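PDB 5E75: SusD-like protein BACOVA_02651 from Bacteroides ovatus, which binds polysaccharide at the cell surface and probably mediates capture of xyloglucan before its transport into the periplasm for degradation. Local coordinates for residues A[123-128]-A[195-200]; A[153-158]-A[191-196]. One frame throughout, in Å; residues are numbered along the deposited sequence.

Contact 1 of 2, residues A[123-128]-A[195-200]; sequences YMLRIW and SGWNNG. With EDO (1,2-ethanediol), chain C.
Trp197 pushes the six-membered end of its indole against Leu125 and Arg126 at the C-terminal end of helix 103-125. Leu125 O lies at the edge of the indole, near its plane, 3.6 Å from Trp197 CH2. The Leu125 and Trp197 side chains run past each other in opposite directions, bringing Leu125 CD1 to 4.0 Å from Trp197 CZ2, while Arg126 CG approaches CZ3 obliquely. Trp197 CG is anti to the backbone N (chi1 -173°), which carries the indole away from the type II turn of Gly196 to Asn199. Beyond its aliphatic part, Arg126 bends at chi3 (-67°), and NH2 donates to O1 of an ethanediol, 3.0 Å away. That molecule, probably from the crystallisation liquor, sets O2 over the centre of one Tyr123 ring face, with C2 3.4 Å from Tyr123 CZ. With an alanine in place of Tyr123, the diol would probably lose that ring face and sit less firmly between Arg126 and Cys119 O, its hydrogen-bond partners. No hydrogen bond joins the two segments: Trp197 NE1 and Arg126 NE bond to Glu151 and Phe122 O outside them, and buried van der Waals packing ties the loop after helix 180-195 to helix 103-125.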
loop_
_atom_site.group_PDB
_atom_site.type_symbol
_atom_site.label_atom_id
_atom_site.label_comp_id
_atom_site.label_asym_id
_atom_site.label_seq_id
_atom_site.Cartn_x
_atom_site.Cartn_y
_atom_site.Cartn_z
ATOM N N TYR A 123 -7.033 -1.947 6.330
ATOM C CA TYR A 123 -6.875 -2.675 5.077
ATOM C C TYR A 123 -8.082 -3.589 4.825
ATOM O O TYR A 123 -8.671 -3.592 3.733
ATOM C CB TYR A 123 -5.603 -3.513 5.083
ATOM C CG TYR A 123 -4.295 -2.752 4.924
ATOM C CD1 TYR A 123 -4.087 -1.863 3.879
ATOM C CD2 TYR A 123 -3.245 -2.970 5.814
ATOM C CE1 TYR A 123 -2.893 -1.211 3.740
ATOM C CE2 TYR A 123 -2.033 -2.322 5.678
ATOM C CZ TYR A 123 -1.857 -1.443 4.627
ATOM O OH TYR A 123 -0.655 -0.768 4.459
ATOM N N MET A 124 -8.462 -4.382 5.826
ATOM C CA MET A 124 -9.573 -5.328 5.650
ATOM C C MET A 124 -10.883 -4.650 5.276
ATOM O O MET A 124 -11.663 -5.169 4.465
ATOM C CB MET A 124 -9.782 -6.164 6.900
ATOM C CG MET A 124 -8.671 -7.179 7.107
ATOM S SD MET A 124 -9.121 -8.556 8.174
ATOM C CE MET A 124 -8.716 -7.840 9.720
ATOM N N LEU A 125 -11.119 -3.472 5.849
ATOM C CA LEU A 125 -12.326 -2.695 5.593
ATOM C C LEU A 125 -12.443 -2.330 4.107
ATOM O O LEU A 125 -13.552 -2.193 3.588
ATOM C CB LEU A 125 -12.285 -1.440 6.450
ATOM C CG LEU A 125 -13.442 -0.442 6.338
ATOM C CD1 LEU A 125 -14.786 -1.084 6.680
ATOM C CD2 LEU A 125 -13.200 0.729 7.246
ATOM N N ARG A 126 -11.304 -2.169 3.440
ATOM C CA ARG A 126 -11.249 -1.766 2.040
ATOM C C ARG A 126 -10.894 -2.958 1.125
ATOM O O ARG A 126 -10.375 -2.734 0.013
ATOM C CB ARG A 126 -10.224 -0.592 1.881
ATOM C CG ARG A 126 -10.500 0.735 2.781
ATOM C CD ARG A 126 -9.302 1.771 2.834
ATOM N NE ARG A 126 -8.144 1.247 3.533
ATOM C CZ ARG A 126 -6.929 1.740 3.455
ATOM N NH1 ARG A 126 -6.674 2.787 2.667
ATOM N NH2 ARG A 126 -5.934 1.145 4.092
ATOM N N ILE A 127 -11.110 -4.197 1.609
ATOM C CA ILE A 127 -11.038 -5.449 0.838
ATOM C C ILE A 127 -12.368 -6.196 0.925
ATOM O O ILE A 127 -13.000 -6.472 -0.099
ATOM C CB ILE A 127 -9.906 -6.405 1.347
ATOM C CG1 ILE A 127 -8.543 -5.773 1.147
ATOM C CG2 ILE A 127 -9.975 -7.784 0.634
ATOM C CD1 ILE A 127 -7.420 -6.441 1.960
ATOM N N TRP A 128 -12.803 -6.494 2.147
ATOM C CA TRP A 128 -14.039 -7.235 2.406
ATOM C C TRP A 128 -15.197 -6.361 2.901
ATOM O O TRP A 128 -16.359 -6.709 2.678
ATOM C CB TRP A 128 -13.802 -8.347 3.446
ATOM C CG TRP A 128 -12.925 -9.440 2.924
ATOM C CD1 TRP A 128 -13.299 -10.429 2.067
ATOM C CD2 TRP A 128 -11.531 -9.639 3.188
ATOM N NE1 TRP A 128 -12.221 -11.235 1.770
ATOM C CE2 TRP A 128 -11.127 -10.780 2.459
ATOM C CE3 TRP A 128 -10.584 -8.968 3.968
ATOM C CZ2 TRP A 128 -9.818 -11.246 2.467
ATOM C CZ3 TRP A 128 -9.290 -9.448 3.994
ATOM C CH2 TRP A 128 -8.917 -10.578 3.246
ATOM N N SER A 195 -15.469 9.965 5.634
ATOM C CA SER A 195 -16.273 11.163 5.391
ATOM C C SER A 195 -17.335 10.935 4.315
ATOM O O SER A 195 -18.476 11.346 4.488
ATOM C CB SER A 195 -15.398 12.371 5.052
ATOM O OG SER A 195 -14.768 12.233 3.789
ATOM N N GLY A 196 -16.973 10.275 3.220
ATOM C CA GLY A 196 -17.906 10.053 2.129
ATOM C C GLY A 196 -18.466 8.648 2.032
ATOM O O GLY A 196 -19.184 8.321 1.087
ATOM N N TRP A 197 -18.129 7.799 2.999
ATOM C CA TRP A 197 -18.375 6.360 2.869
ATOM C C TRP A 197 -19.848 6.030 2.987
ATOM O O TRP A 197 -20.430 6.175 4.045
ATOM C CB TRP A 197 -17.548 5.638 3.928
ATOM C CG TRP A 197 -17.502 4.125 3.904
ATOM C CD1 TRP A 197 -18.458 3.264 4.370
ATOM C CD2 TRP A 197 -16.399 3.311 3.489
ATOM N NE1 TRP A 197 -18.026 1.965 4.253
ATOM C CE2 TRP A 197 -16.770 1.969 3.707
ATOM C CE3 TRP A 197 -15.141 3.586 2.963
ATOM C CZ2 TRP A 197 -15.922 0.904 3.404
ATOM C CZ3 TRP A 197 -14.302 2.515 2.644
ATOM C CH2 TRP A 197 -14.701 1.198 2.882
ATOM N N ASN A 198 -20.448 5.578 1.885
ATOM C CA ASN A 198 -21.891 5.303 1.832
ATOM C C ASN A 198 -22.702 6.529 2.259
ATOM O O ASN A 198 -23.719 6.395 2.937
ATOM C CB ASN A 198 -22.300 4.116 2.738
ATOM C CG ASN A 198 -21.991 2.746 2.153
ATOM O OD1 ASN A 198 -22.005 2.544 0.940
ATOM N ND2 ASN A 198 -21.760 1.773 3.040
ATOM N N ASN A 199 -22.252 7.721 1.875
ATOM C CA ASN A 199 -22.863 8.955 2.369
ATOM C C ASN A 199 -23.548 9.793 1.280
ATOM O O ASN A 199 -23.606 11.028 1.369
ATOM C CB ASN A 199 -21.808 9.800 3.081
ATOM C CG ASN A 199 -22.409 10.830 4.011
ATOM O OD1 ASN A 199 -23.359 10.542 4.753
ATOM N ND2 ASN A 199 -21.854 12.032 3.995
ATOM N N GLY A 200 -24.028 9.127 0.234
ATOM C CA GLY A 200 -24.890 9.767 -0.744
ATOM C C GLY A 200 -24.221 10.760 -1.674
ATOM O O GLY A 200 -24.901 11.576 -2.292
HETATM C C1 EDO C . -3.302 2.660 6.172
HETATM O O1 EDO C . -3.528 2.837 4.777
HETATM C C2 EDO C . -3.003 1.200 6.491
HETATM O O2 EDO C . -4.207 0.456 6.684
#

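Contact 2 of 2, residues A[153-158]-A[191-196]; sequences DVFQFI and YLARSG
Arg194 lays the aliphatic part of its side chain over one face of the Phe155 ring. Its CB stands 3.8 Å from the ring centroid and 19° off the normal, a CH-pi contact displaced toward the rim, and CG and CD continue across the ring to the Phe155 CG end. Arg194 CG is anti to the backbone N (chi1 -167°); farther along, the chain bends at chi3, and the guanidinium plane stands 60° from that of the ring. Ala193 adds its CB, 4.3 Å from Phe155 CE1. Farther out, Gln156 OE1 and Arg194 NH1 are 4.0 Å apart and are joined through a water: it donates to OE1 at 2.7 Å and accepts from NH1 at 2.9 Å, lying in the guanidinium plane. Partners beyond the two segments fix both polar ends, Asp207 by a salt bridge to Arg194 NH2 and Asn160 by a hydrogen bond from Gln156 NE2. The near-antiparallel helices 151-168 and 180-195, neighbours in the helical SusD-family fold with local axes 11.2 Å apart, are thus joined by an amphipathic arginine: its methylenes pack on the aromatic ring, and its charge is probably offset by Asp207.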
loop_
_atom_site.group_PDB
_atom_site.type_symbol
_atom_site.label_atom_id
_atom_site.label_comp_id
_atom_site.label_asym_id
_atom_site.label_seq_id
_atom_site.Cartn_x
_atom_site.Cartn_y
_atom_site.Cartn_z
ATOM N N ASP A 153 -18.989 -0.063 12.498
ATOM C CA ASP A 153 -18.329 -0.564 13.699
ATOM C C ASP A 153 -16.826 -0.654 13.477
ATOM O O ASP A 153 -16.039 -0.323 14.370
ATOM C CB ASP A 153 -18.806 -1.980 14.076
ATOM C CG ASP A 153 -20.266 -2.056 14.478
ATOM O OD1 ASP A 153 -20.700 -1.341 15.398
ATOM O OD2 ASP A 153 -20.962 -2.923 13.907
ATOM N N VAL A 154 -16.430 -1.150 12.303
ATOM C CA VAL A 154 -15.024 -1.353 11.976
ATOM C C VAL A 154 -14.329 0.006 11.970
ATOM O O VAL A 154 -13.275 0.170 12.586
ATOM C CB VAL A 154 -14.840 -2.119 10.654
ATOM C CG1 VAL A 154 -13.356 -2.305 10.342
ATOM C CG2 VAL A 154 -15.498 -3.491 10.736
ATOM N N PHE A 155 -14.959 1.011 11.354
ATOM C CA PHE A 155 -14.404 2.356 11.407
ATOM C C PHE A 155 -14.201 2.845 12.840
ATOM O O PHE A 155 -13.153 3.393 13.167
ATOM C CB PHE A 155 -15.307 3.363 10.688
ATOM C CG PHE A 155 -14.987 3.589 9.228
ATOM C CD1 PHE A 155 -13.793 4.193 8.843
ATOM C CD2 PHE A 155 -15.907 3.278 8.251
ATOM C CE1 PHE A 155 -13.515 4.438 7.506
ATOM C CE2 PHE A 155 -15.634 3.522 6.915
ATOM C CZ PHE A 155 -14.441 4.099 6.551
ATOM N N GLN A 156 -15.210 2.687 13.691
ATOM C CA GLN A 156 -15.087 3.179 15.056
ATOM C C GLN A 156 -13.988 2.440 15.824
ATOM O O GLN A 156 -13.257 3.049 16.601
ATOM C CB GLN A 156 -16.433 3.071 15.776
ATOM C CG GLN A 156 -16.425 3.675 17.168
ATOM C CD GLN A 156 -16.288 5.172 17.129
ATOM O OE1 GLN A 156 -17.070 5.859 16.468
ATOM N NE2 GLN A 156 -15.280 5.700 17.802
ATOM N N PHE A 157 -13.847 1.138 15.585
ATOM C CA PHE A 157 -12.834 0.325 16.255
ATOM C C PHE A 157 -11.439 0.823 15.862
ATOM O O PHE A 157 -10.550 0.980 16.700
ATOM C CB PHE A 157 -13.072 -1.138 15.855
ATOM C CG PHE A 157 -12.245 -2.136 16.605
ATOM C CD1 PHE A 157 -10.950 -2.429 16.212
ATOM C CD2 PHE A 157 -12.780 -2.812 17.685
ATOM C CE1 PHE A 157 -10.190 -3.360 16.899
ATOM C CE2 PHE A 157 -12.037 -3.743 18.376
ATOM C CZ PHE A 157 -10.735 -4.025 17.985
ATOM N N ILE A 158 -11.251 1.067 14.570
ATOM C CA ILE A 158 -10.003 1.615 14.055
ATOM C C ILE A 158 -9.690 2.979 14.682
ATOM O O ILE A 158 -8.584 3.225 15.156
ATOM C CB ILE A 158 -10.087 1.755 12.519
ATOM C CG1 ILE A 158 -10.088 0.388 11.827
ATOM C CG2 ILE A 158 -8.949 2.588 11.965
ATOM C CD1 ILE A 158 -10.629 0.420 10.404
ATOM N N TYR A 191 -10.350 9.208 8.783
ATOM C CA TYR A 191 -11.435 10.185 8.778
ATOM C C TYR A 191 -11.797 10.614 7.353
ATOM O O TYR A 191 -12.980 10.736 7.015
ATOM C CB TYR A 191 -11.083 11.399 9.633
ATOM C CG TYR A 191 -11.340 11.218 11.110
ATOM C CD1 TYR A 191 -12.615 10.920 11.586
ATOM C CD2 TYR A 191 -10.321 11.337 12.021
ATOM C CE1 TYR A 191 -12.864 10.758 12.929
ATOM C CE2 TYR A 191 -10.564 11.191 13.386
ATOM C CZ TYR A 191 -11.839 10.886 13.817
ATOM O OH TYR A 191 -12.104 10.734 15.174
ATOM N N LEU A 192 -10.795 10.834 6.504
ATOM C CA LEU A 192 -11.092 11.176 5.118
ATOM C C LEU A 192 -11.858 10.048 4.433
ATOM O O LEU A 192 -12.845 10.296 3.709
ATOM C CB LEU A 192 -9.824 11.527 4.330
ATOM C CG LEU A 192 -10.023 11.885 2.850
ATOM C CD1 LEU A 192 -10.921 13.122 2.681
ATOM C CD2 LEU A 192 -8.680 12.080 2.187
ATOM N N ALA A 193 -11.432 8.800 4.665
ATOM C CA ALA A 193 -12.113 7.659 4.070
ATOM C C ALA A 193 -13.544 7.530 4.571
ATOM O O ALA A 193 -14.442 7.184 3.808
ATOM C CB ALA A 193 -11.332 6.357 4.351
ATOM N N ARG A 194 -13.767 7.787 5.861
ATOM C CA ARG A 194 -15.113 7.677 6.408
ATOM C C ARG A 194 -16.041 8.795 5.911
ATOM O O ARG A 194 -17.252 8.582 5.774
ATOM C CB ARG A 194 -15.092 7.652 7.944
ATOM C CG ARG A 194 -16.440 7.214 8.517
ATOM C CD ARG A 194 -16.463 7.078 10.028
ATOM N NE ARG A 194 -16.400 8.368 10.695
ATOM C CZ ARG A 194 -16.531 8.532 12.001
ATOM N NH1 ARG A 194 -16.742 7.472 12.777
ATOM N NH2 ARG A 194 -16.464 9.750 12.514
ATOM N N SER A 195 -15.469 9.965 5.634
ATOM C CA SER A 195 -16.273 11.163 5.391
ATOM C C SER A 195 -17.335 10.935 4.315
ATOM O O SER A 195 -18.476 11.346 4.488
ATOM C CB SER A 195 -15.398 12.371 5.052
ATOM O OG SER A 195 -14.768 12.233 3.789
ATOM N N GLY A 196 -16.973 10.275 3.220
ATOM C CA GLY A 196 -17.906 10.053 2.129
ATOM C C GLY A 196 -18.466 8.648 2.032
ATOM O O GLY A 196 -19.184 8.321 1.087
HETATM O O HOH W 1 -17.086 8.347 15.550
#

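Contacts 1 and 2 are neighbours, their centres about 7 Å apart on the same side of the chain's centre. Along the chain, helix 103-125 comes first, then helix 151-168, then helix 180-195 with the loop that follows it; both contacts end on this last stretch and share Ser195 and Gly196. Phe155 connects them physically: its ring meets Trp197 edge-to-face, with Phe155 CE2 3.5 Å from Trp197 CD2, while Leu125 CD2 packs 3.7 Å from Phe155 CZ. Leu125 also touches Val154 and Ile158. The C-terminal ends of helices 103-125 and 180-195, the first turns of helix 151-168 and the loop after 195 share one apolar cluster, a single packing unit of the helical SusD-family body.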